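Long-range contacts in Cg10997-pa (Drosophila melanogaster, PDB 2YV7), which adopts a soluble glutathione transferase-like fold and might insert into membranes to form pH-dependent chloride ion channels: residues K153-L158 against L201-R206; H184-G189 against T249-I254; T123-L128 against C176-R181. All blocks are in the same frame, centred on the assembly; numbering follows the deposited sequence.

Interaction 1 of 3, residues K153-L158 against L201-R206; sequences KINDHL and LTALWR
Asn155 and Leu204 bring two backbones together, with their CA atoms 4.8 Å apart, where helix 141-161 meets the first turn of helix 202-212 in the all-helical C-terminal domain of the GST fold. The axes of the two short helical segments are almost perpendicular, at 83°, and come within 7.8 Å of each other. Small Ala203 suits this approach: its CB lies 3.5 Å from Asn155 O.

Three apolar pairs flank the Asn155 side chain. Leu204 CD1 reaches two side chains of the other helix, Ile154 through CG2 at 3.9 Å and Leu158 through CD1 at 4.1 Å. Leu158 also sets its CB against Ala203 CB at 3.8 Å. Leu182 and Leu178 of helix 173-193 extend this core, touching Leu204 and Ile154 respectively.

The polar element is the buried carboxamide of Asn155. Its CG stands anti to the backbone N (chi1 176°), which directs the amide at the beginning of helix 202-212, beside the backbone N atoms of Ala203 and Leu204 and just past Leu201 at the N-cap position. The aliphatic base of the same side chain is packed as well: Asn155 CB lies 4.1 Å from Leu201 CD2. On the Leu158 side, CD1 of that leucine approaches the backbone oxygen Ala203 O to 4.0 Å.

Interaction 2 of 3, residues H184-G189 against T249-I254; sequences HIRVAG and TFTTYI
Val187 and Thr251 mark the nearest backbone approach, 7.0 Å between their CA atoms, as the irregular segment 249-254 passes alongside a turn of helix 173-193. Across this gap Val187 CG2 touches Thr251 CB at 3.9 Å, the two side chains lying alongside and running opposite ways.

Arg186 carries most of the contact. A bend at chi3 (66°) turns its guanidinium end-on to the backbone carbonyl of Tyr253, whose oxygen accepts from two nitrogens at once: Arg186 NH1 lies 2.7 Å and Arg186 NH2 2.8 Å from Tyr253 O. Both bonds are distinctly bent, as expected when one acceptor is shared by two N-H groups, and the oxygen is tilted out of the guanidinium plane. The methyl group of Thr251 lies over one guanidinium face, CG2 to Arg186 CZ 3.5 Å. The Tyr253 ring adds a cation-pi contact, with Arg186 CZ 4.5 Å from its centroid; the planes are 74° apart, and it is NH2 that stands over the ring face. Water 1 joins the same two groups, accepting from Arg186 NH2 at 3.1 Å and lying 3.0 Å from Tyr253 OH.

Arg186 thus fastens the tail that follows helix 224-235 onto the helical C-terminal domain of the GST fold. Around it, helix 202-212 supplies Tyr212 OH as a second partner for Arg186 NH1 and packs Trp205 on both Arg186 and Ile254. Helix 224-235 flanks the Val187 end, where Asp224 accepts a hydrogen bond from Thr251 OG1 and Ile228 packs on Val187.

Interaction 3 of 3, residues T123-L128 against C176-R181; sequences TLIENL and CELMPR
Leu128 and Leu178 make the tight apolar centre of this contact, Leu128 CD2 pressing to 3.4 Å from Leu178 CD1, less than usual for two carbons. Ile125 CG2 lies 4.4 Å from Leu178 CD1. Leu128 CD2 also reaches Arg181 CB, 4.2 Å away, one turn along the partner helix. Leu147 and His150 of helix 141-161 pack on Leu128.

Ile125 faces Glu177 with the other arm of its side chain. With chi1 at 66°, CG1 lies between the backbone N and the carbonyl carbon, and CD1 comes against the carboxylate, 3.7 Å from Glu177 OE2. The glutamate chain, extended beyond CG, passes the Ile125 side chain at a slant.

Segment 123-128 is the joint between two helices of the C-terminal GST-like domain: helix 119-125 ends, a type II beta turn runs from Ile125 to Leu128, and helix 128-136 begins. Helix 173-193, the partner, is kinked at Pro180, whose N has no bond to the preceding turn. At Cys176 and Pro180 it meets helix 41-55 of the thioredoxin-like N-terminal domain; most of that helix falls in the segment predicted to cross the membrane after insertion.

The polar contacts gather round Glu177. Water 2 bridges the segments, donating to Ile125 O at 2.9 Å and to Glu177 OE2 at 2.7 Å. An alanine here removes the carboxylate and CG, so water 2 would be likely to bridge the segments no longer, Ile125 CD1 to lose the group it packs against, and the Arg181 guanidinium, without CG against its face, to be less firmly held. Within the helix, one face of that guanidinium rests, near its rim, against Glu177 CG, and Arg181 NH1 donates to Glu177 O at 2.8 Å, a bond in the carbonyl plane on a lone pair.

Overall arrangement
All three contacts lie in the helical C-terminal domain. Interactions 2 and 3 share helix 173-193, with centres about 16 Å apart, and meet where Ile185 packs on Leu128. Interaction 1, about 13 Å from the centre of interaction 3 and 17 Å from that of interaction 2, touches both: Leu124 packs against His157, while Trp205 reaches the residues of interaction 2. Along the chain interaction 3 closes before interaction 2 opens, whereas the segments of interaction 1 alternate with those of each. Helices 119-125, 141-161, 173-193 and 202-212 and the C-terminal tail are thereby tied into one continuous core, against which helix 41-55 of the N-terminal domain packs.

Interaction 1 of 3, residues K153-L158 against L201-R206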
loop_
_atom_site.group_PDB
_atom_site.type_symbol
_atom_site.label_atom_id
_atom_site.label_comp_id
_atom_site.label_asym_id
_atom_site.label_seq_id
_atom_site.Cartn_x
_atom_site.Cartn_y
_atom_site.Cartn_z
ATOM N N LYS A 153 -18.059 5.429 -4.736
ATOM C CA LYS A 153 -18.299 5.793 -3.318
ATOM C C LYS A 153 -17.114 6.515 -2.749
ATOM O O LYS A 153 -17.269 7.572 -2.108
ATOM C CB LYS A 153 -18.647 4.574 -2.453
ATOM C CG LYS A 153 -19.837 3.639 -2.893
ATOM C CD LYS A 153 -21.085 4.306 -3.308
ATOM C CE LYS A 153 -22.018 3.221 -4.045
ATOM N NZ LYS A 153 -21.921 1.860 -3.352
ATOM N N ILE A 154 -15.908 5.988 -2.995
ATOM C CA ILE A 154 -14.683 6.668 -2.507
ATOM C C ILE A 154 -14.538 8.028 -3.161
ATOM O O ILE A 154 -14.304 9.007 -2.534
ATOM C CB ILE A 154 -13.434 5.756 -2.710
ATOM C CG1 ILE A 154 -13.665 4.461 -1.903
ATOM C CG2 ILE A 154 -12.136 6.483 -2.386
ATOM C CD1 ILE A 154 -12.690 3.196 -2.280
ATOM N N ASN A 155 -14.750 8.098 -4.475
ATOM C CA ASN A 155 -14.688 9.387 -5.137
ATOM C C ASN A 155 -15.632 10.434 -4.496
ATOM O O ASN A 155 -15.261 11.594 -4.306
ATOM C CB ASN A 155 -15.092 9.221 -6.604
ATOM C CG ASN A 155 -15.143 10.579 -7.332
ATOM O OD1 ASN A 155 -16.227 11.234 -7.469
ATOM N ND2 ASN A 155 -14.003 11.013 -7.780
ATOM N N ASP A 156 -16.844 10.004 -4.224
ATOM C CA ASP A 156 -17.903 10.908 -3.769
ATOM C C ASP A 156 -17.664 11.333 -2.318
ATOM O O ASP A 156 -17.799 12.539 -1.984
ATOM C CB ASP A 156 -19.260 10.244 -4.062
ATOM C CG ASP A 156 -19.608 10.292 -5.541
ATOM O OD1 ASP A 156 -18.825 10.813 -6.372
ATOM O OD2 ASP A 156 -20.709 9.851 -5.829
ATOM N N HIS A 157 -17.171 10.418 -1.482
ATOM C CA HIS A 157 -16.535 10.832 -0.165
ATOM C C HIS A 157 -15.479 11.962 -0.300
ATOM O O HIS A 157 -15.600 13.005 0.323
ATOM C CB HIS A 157 -15.882 9.612 0.517
ATOM C CG HIS A 157 -15.206 9.932 1.825
ATOM N ND1 HIS A 157 -13.899 10.390 1.907
ATOM C CD2 HIS A 157 -15.643 9.824 3.095
ATOM C CE1 HIS A 157 -13.590 10.621 3.180
ATOM N NE2 HIS A 157 -14.626 10.257 3.918
ATOM N N LEU A 158 -14.439 11.742 -1.109
ATOM C CA LEU A 158 -13.390 12.705 -1.347
ATOM C C LEU A 158 -13.933 14.074 -1.835
ATOM O O LEU A 158 -13.495 15.139 -1.374
ATOM C CB LEU A 158 -12.396 12.124 -2.343
ATOM C CG LEU A 158 -11.474 11.010 -1.769
ATOM C CD1 LEU A 158 -10.796 10.294 -2.852
ATOM C CD2 LEU A 158 -10.454 11.660 -0.673
ATOM N N LEU A 201 -14.291 10.422 -12.454
ATOM C CA LEU A 201 -14.051 10.313 -11.033
ATOM C C LEU A 201 -13.023 11.347 -10.623
ATOM O O LEU A 201 -11.918 11.019 -10.177
ATOM C CB LEU A 201 -13.680 8.883 -10.615
ATOM C CG LEU A 201 -14.745 7.808 -10.905
ATOM C CD1 LEU A 201 -14.422 6.395 -10.293
ATOM C CD2 LEU A 201 -16.207 8.285 -10.484
ATOM N N THR A 202 -13.388 12.618 -10.775
ATOM C CA THR A 202 -12.430 13.715 -10.591
ATOM C C THR A 202 -11.714 13.745 -9.240
ATOM O O THR A 202 -10.497 13.968 -9.206
ATOM C CB THR A 202 -13.093 15.084 -10.919
ATOM O OG1 THR A 202 -13.565 15.031 -12.273
ATOM C CG2 THR A 202 -12.051 16.204 -10.913
ATOM N N ALA A 203 -12.439 13.518 -8.156
ATOM C CA ALA A 203 -11.829 13.649 -6.781
ATOM C C ALA A 203 -10.840 12.489 -6.534
ATOM O O ALA A 203 -9.778 12.653 -5.871
ATOM C CB ALA A 203 -12.870 13.680 -5.754
ATOM N N LEU A 204 -11.203 11.328 -7.063
ATOM C CA LEU A 204 -10.336 10.138 -6.989
ATOM C C LEU A 204 -9.052 10.329 -7.801
ATOM O O LEU A 204 -7.956 9.975 -7.356
ATOM C CB LEU A 204 -11.125 8.880 -7.389
ATOM C CG LEU A 204 -10.358 7.554 -7.100
ATOM C CD1 LEU A 204 -10.007 7.372 -5.587
ATOM C CD2 LEU A 204 -11.113 6.340 -7.667
ATOM N N TRP A 205 -9.174 10.912 -8.990
ATOM C CA TRP A 205 -7.983 11.104 -9.827
ATOM C C TRP A 205 -7.102 12.145 -9.165
ATOM O O TRP A 205 -5.884 12.014 -9.144
ATOM C CB TRP A 205 -8.405 11.478 -11.265
ATOM C CG TRP A 205 -8.627 10.281 -12.085
ATOM C CD1 TRP A 205 -9.802 9.880 -12.688
ATOM C CD2 TRP A 205 -7.646 9.271 -12.391
ATOM N NE1 TRP A 205 -9.593 8.701 -13.352
ATOM C CE2 TRP A 205 -8.293 8.297 -13.195
ATOM C CE3 TRP A 205 -6.274 9.113 -12.064
ATOM C CZ2 TRP A 205 -7.634 7.166 -13.702
ATOM C CZ3 TRP A 205 -5.586 7.955 -12.545
ATOM C CH2 TRP A 205 -6.281 7.001 -13.365
ATOM N N ARG A 206 -7.733 13.122 -8.530
ATOM C CA ARG A 206 -6.992 14.180 -7.802
ATOM C C ARG A 206 -6.271 13.551 -6.582
ATOM O O ARG A 206 -5.127 13.877 -6.295
ATOM C CB ARG A 206 -7.945 15.285 -7.408
ATOM C CG ARG A 206 -7.316 16.449 -6.603
ATOM C CD ARG A 206 -8.312 17.633 -6.319
ATOM N NE ARG A 206 -9.729 17.253 -6.161
ATOM C CZ ARG A 206 -10.704 17.545 -7.047
ATOM N NH1 ARG A 206 -10.430 18.235 -8.165
ATOM N NH2 ARG A 206 -11.966 17.153 -6.823
#

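Interaction 2 of 3, residues H184-G189 against T249-I254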
loop_
_atom_site.group_PDB
_atom_site.type_symbol
_atom_site.label_atom_id
_atom_site.label_comp_id
_atom_site.label_asym_id
_atom_site.label_seq_id
_atom_site.Cartn_x
_atom_site.Cartn_y
_atom_site.Cartn_z
ATOM N N HIS A 184 -2.670 -1.305 -7.384
ATOM C CA HIS A 184 -2.858 -2.641 -7.959
ATOM C C HIS A 184 -4.062 -2.617 -8.901
ATOM O O HIS A 184 -4.056 -3.223 -9.935
ATOM C CB HIS A 184 -3.127 -3.641 -6.833
ATOM C CG HIS A 184 -1.897 -4.108 -6.110
ATOM N ND1 HIS A 184 -0.944 -3.236 -5.598
ATOM C CD2 HIS A 184 -1.534 -5.345 -5.698
ATOM C CE1 HIS A 184 0.021 -3.948 -5.011
ATOM N NE2 HIS A 184 -0.356 -5.208 -4.992
ATOM N N ILE A 185 -5.116 -1.888 -8.517
ATOM C CA ILE A 185 -6.296 -1.722 -9.408
ATOM C C ILE A 185 -5.881 -1.149 -10.756
ATOM O O ILE A 185 -6.236 -1.770 -11.764
ATOM C CB ILE A 185 -7.377 -0.854 -8.752
ATOM C CG1 ILE A 185 -8.077 -1.644 -7.620
ATOM C CG2 ILE A 185 -8.479 -0.490 -9.765
ATOM C CD1 ILE A 185 -8.981 -0.683 -6.739
ATOM N N ARG A 186 -5.126 -0.061 -10.768
ATOM C CA ARG A 186 -4.682 0.568 -12.011
ATOM C C ARG A 186 -3.824 -0.405 -12.782
ATOM O O ARG A 186 -4.099 -0.689 -13.957
ATOM C CB ARG A 186 -3.881 1.851 -11.771
ATOM C CG ARG A 186 -4.668 3.013 -11.220
ATOM C CD ARG A 186 -3.893 4.293 -11.416
ATOM N NE ARG A 186 -3.738 4.650 -12.846
ATOM C CZ ARG A 186 -3.000 5.681 -13.260
ATOM N NH1 ARG A 186 -2.275 6.453 -12.410
ATOM N NH2 ARG A 186 -2.976 5.924 -14.560
ATOM N N VAL A 187 -2.780 -0.932 -12.145
ATOM C CA VAL A 187 -1.775 -1.717 -12.917
ATOM C C VAL A 187 -2.291 -3.084 -13.353
ATOM O O VAL A 187 -2.215 -3.445 -14.543
ATOM C CB VAL A 187 -0.453 -1.808 -12.086
ATOM C CG1 VAL A 187 0.534 -2.735 -12.750
ATOM C CG2 VAL A 187 0.140 -0.368 -11.894
ATOM N N ALA A 188 -2.829 -3.847 -12.395
ATOM C CA ALA A 188 -3.250 -5.197 -12.689
ATOM C C ALA A 188 -4.593 -5.151 -13.428
ATOM O O ALA A 188 -4.826 -5.942 -14.301
ATOM C CB ALA A 188 -3.415 -6.019 -11.445
ATOM N N GLY A 189 -5.490 -4.266 -13.000
ATOM C CA GLY A 189 -6.762 -4.029 -13.706
ATOM C C GLY A 189 -6.567 -3.862 -15.219
ATOM O O GLY A 189 -7.223 -4.548 -16.019
ATOM N N THR A 249 9.206 -0.272 -14.484
ATOM C CA THR A 249 8.612 1.039 -14.725
ATOM C C THR A 249 7.493 1.232 -13.727
ATOM O O THR A 249 7.101 0.276 -13.109
ATOM C CB THR A 249 8.041 1.141 -16.111
ATOM O OG1 THR A 249 7.191 0.006 -16.356
ATOM C CG2 THR A 249 9.218 1.166 -17.134
ATOM N N PHE A 250 7.079 2.479 -13.538
ATOM C CA PHE A 250 6.045 2.831 -12.533
ATOM C C PHE A 250 4.911 3.587 -13.202
ATOM O O PHE A 250 5.148 4.659 -13.753
ATOM C CB PHE A 250 6.714 3.707 -11.450
ATOM C CG PHE A 250 7.785 2.981 -10.739
ATOM C CD1 PHE A 250 7.491 2.184 -9.631
ATOM C CD2 PHE A 250 9.091 2.938 -11.276
ATOM C CE1 PHE A 250 8.486 1.429 -9.005
ATOM C CE2 PHE A 250 10.096 2.151 -10.644
ATOM C CZ PHE A 250 9.790 1.397 -9.522
ATOM N N THR A 251 3.689 3.045 -13.170
ATOM C CA THR A 251 2.507 3.795 -13.621
ATOM C C THR A 251 2.263 4.999 -12.676
ATOM O O THR A 251 1.973 4.832 -11.462
ATOM C CB THR A 251 1.262 2.910 -13.670
ATOM O OG1 THR A 251 1.368 1.951 -14.773
ATOM C CG2 THR A 251 -0.051 3.780 -13.796
ATOM N N THR A 252 2.263 6.192 -13.263
ATOM C CA THR A 252 2.033 7.435 -12.538
ATOM C C THR A 252 1.174 8.465 -13.273
ATOM O O THR A 252 0.887 9.569 -12.719
ATOM C CB THR A 252 3.317 8.164 -12.081
ATOM O OG1 THR A 252 4.089 8.514 -13.242
ATOM C CG2 THR A 252 4.125 7.342 -11.049
ATOM N N TYR A 253 0.747 8.143 -14.490
ATOM C CA TYR A 253 0.036 9.174 -15.265
ATOM C C TYR A 253 -1.365 9.396 -14.765
ATOM O O TYR A 253 -1.991 8.501 -14.200
ATOM C CB TYR A 253 0.001 8.838 -16.777
ATOM C CG TYR A 253 -0.827 7.641 -17.110
ATOM C CD1 TYR A 253 -0.271 6.374 -17.058
ATOM C CD2 TYR A 253 -2.160 7.766 -17.484
ATOM C CE1 TYR A 253 -1.015 5.272 -17.354
ATOM C CE2 TYR A 253 -2.907 6.653 -17.804
ATOM C CZ TYR A 253 -2.328 5.417 -17.724
ATOM O OH TYR A 253 -3.052 4.272 -18.009
ATOM N N ILE A 254 -1.865 10.596 -15.012
ATOM C CA ILE A 254 -3.227 10.996 -14.653
ATOM C C ILE A 254 -3.885 11.337 -16.030
ATOM O O ILE A 254 -3.311 12.138 -16.802
ATOM C CB ILE A 254 -3.184 12.177 -13.691
ATOM C CG1 ILE A 254 -2.330 11.873 -12.416
ATOM C CG2 ILE A 254 -4.607 12.671 -13.334
ATOM C CD1 ILE A 254 -2.998 10.778 -11.523
HETATM O O HOH W 1 -5.123 4.156 -15.884
#

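Interaction 3 of 3, residues T123-L128 against C176-R181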
loop_
_atom_site.group_PDB
_atom_site.type_symbol
_atom_site.label_atom_id
_atom_site.label_comp_id
_atom_site.label_asym_id
_atom_site.label_seq_id
_atom_site.Cartn_x
_atom_site.Cartn_y
_atom_site.Cartn_z
ATOM N N THR A 123 -15.317 1.962 7.070
ATOM C CA THR A 123 -16.379 1.198 6.402
ATOM C C THR A 123 -16.334 1.477 4.896
ATOM O O THR A 123 -16.597 0.596 4.053
ATOM C CB THR A 123 -17.741 1.668 6.914
ATOM O OG1 THR A 123 -17.883 1.320 8.301
ATOM C CG2 THR A 123 -18.851 0.946 6.094
ATOM N N LEU A 124 -16.031 2.734 4.566
ATOM C CA LEU A 124 -15.908 3.175 3.174
ATOM C C LEU A 124 -14.967 2.288 2.356
ATOM O O LEU A 124 -15.247 1.962 1.222
ATOM C CB LEU A 124 -15.462 4.635 3.090
ATOM C CG LEU A 124 -15.188 5.241 1.701
ATOM C CD1 LEU A 124 -16.546 5.503 1.056
ATOM C CD2 LEU A 124 -14.418 6.554 1.898
ATOM N N ILE A 125 -13.785 1.989 2.902
ATOM C CA ILE A 125 -12.796 1.276 2.100
ATOM C C ILE A 125 -12.780 -0.248 2.298
ATOM O O ILE A 125 -12.091 -0.966 1.593
ATOM C CB ILE A 125 -11.404 1.866 2.310
ATOM C CG1 ILE A 125 -10.901 1.643 3.764
ATOM C CG2 ILE A 125 -11.425 3.398 1.995
ATOM C CD1 ILE A 125 -9.378 2.105 3.999
ATOM N N GLU A 126 -13.529 -0.741 3.278
ATOM C CA GLU A 126 -13.540 -2.167 3.572
ATOM C C GLU A 126 -13.892 -3.016 2.351
ATOM O O GLU A 126 -14.798 -2.650 1.568
ATOM C CB GLU A 126 -14.527 -2.446 4.715
ATOM C CG GLU A 126 -14.438 -3.842 5.256
ATOM C CD GLU A 126 -15.296 -3.997 6.499
ATOM O OE1 GLU A 126 -16.398 -3.363 6.526
ATOM O OE2 GLU A 126 -14.835 -4.720 7.440
ATOM N N ASN A 127 -13.172 -4.135 2.190
ATOM C CA ASN A 127 -13.466 -5.145 1.157
ATOM C C ASN A 127 -13.188 -4.679 -0.279
ATOM O O ASN A 127 -13.583 -5.316 -1.248
ATOM C CB ASN A 127 -14.955 -5.593 1.244
ATOM C CG ASN A 127 -15.266 -6.454 2.492
ATOM O OD1 ASN A 127 -16.366 -6.347 3.080
ATOM N ND2 ASN A 127 -14.328 -7.298 2.889
ATOM N N LEU A 128 -12.453 -3.593 -0.437
ATOM C CA LEU A 128 -12.128 -3.113 -1.773
ATOM C C LEU A 128 -11.266 -4.117 -2.526
ATOM O O LEU A 128 -11.523 -4.496 -3.695
ATOM C CB LEU A 128 -11.442 -1.736 -1.677
ATOM C CG LEU A 128 -10.922 -1.152 -2.990
ATOM C CD1 LEU A 128 -12.153 -0.904 -3.895
ATOM C CD2 LEU A 128 -10.139 0.152 -2.752
ATOM N N CYS A 176 -2.764 4.900 3.767
ATOM C CA CYS A 176 -1.734 3.903 3.511
ATOM C C CYS A 176 -2.337 2.529 3.188
ATOM O O CYS A 176 -1.693 1.663 2.539
ATOM C CB CYS A 176 -0.787 3.818 4.748
ATOM S SG CYS A 176 -0.079 5.418 5.130
ATOM N N GLU A 177 -3.607 2.278 3.579
ATOM C CA GLU A 177 -4.287 1.050 3.143
ATOM C C GLU A 177 -4.873 1.273 1.702
ATOM O O GLU A 177 -4.849 0.349 0.891
ATOM C CB GLU A 177 -5.480 0.736 4.066
ATOM C CG GLU A 177 -6.139 -0.615 3.799
ATOM C CD GLU A 177 -7.291 -0.918 4.756
ATOM O OE1 GLU A 177 -7.166 -0.642 6.003
ATOM O OE2 GLU A 177 -8.305 -1.440 4.256
ATOM N N LEU A 178 -5.463 2.465 1.436
ATOM C CA LEU A 178 -6.167 2.689 0.171
ATOM C C LEU A 178 -5.209 2.807 -1.015
ATOM O O LEU A 178 -5.442 2.235 -2.081
ATOM C CB LEU A 178 -7.046 3.927 0.271
ATOM C CG LEU A 178 -7.860 4.147 -1.068
ATOM C CD1 LEU A 178 -8.787 2.984 -1.464
ATOM C CD2 LEU A 178 -8.662 5.512 -0.853
ATOM N N MET A 179 -4.144 3.590 -0.825
ATOM C CA MET A 179 -3.285 3.965 -1.975
ATOM C C MET A 179 -2.652 2.744 -2.632
ATOM O O MET A 179 -2.701 2.632 -3.887
ATOM C CB MET A 179 -2.284 5.050 -1.541
ATOM C CG MET A 179 -2.974 6.371 -1.202
ATOM S SD MET A 179 -1.746 7.577 -0.586
ATOM C CE MET A 179 -2.719 9.034 -0.621
ATOM N N PRO A 180 -2.070 1.823 -1.851
ATOM C CA PRO A 180 -1.522 0.601 -2.485
ATOM C C PRO A 180 -2.603 -0.199 -3.270
ATOM O O PRO A 180 -2.370 -0.616 -4.416
ATOM C CB PRO A 180 -0.939 -0.193 -1.302
ATOM C CG PRO A 180 -0.627 0.838 -0.247
ATOM C CD PRO A 180 -1.774 1.837 -0.382
ATOM N N ARG A 181 -3.845 -0.246 -2.738
ATOM C CA ARG A 181 -4.893 -0.982 -3.518
ATOM C C ARG A 181 -5.266 -0.234 -4.807
ATOM O O ARG A 181 -5.490 -0.845 -5.801
ATOM C CB ARG A 181 -6.129 -1.232 -2.625
ATOM C CG ARG A 181 -5.804 -2.249 -1.520
ATOM C CD ARG A 181 -6.724 -2.008 -0.278
ATOM N NE ARG A 181 -6.458 -3.172 0.563
ATOM C CZ ARG A 181 -5.350 -3.321 1.320
ATOM N NH1 ARG A 181 -4.444 -2.350 1.367
ATOM N NH2 ARG A 181 -5.189 -4.441 2.031
HETATM O O HOH W 2 -9.276 -1.456 1.764
#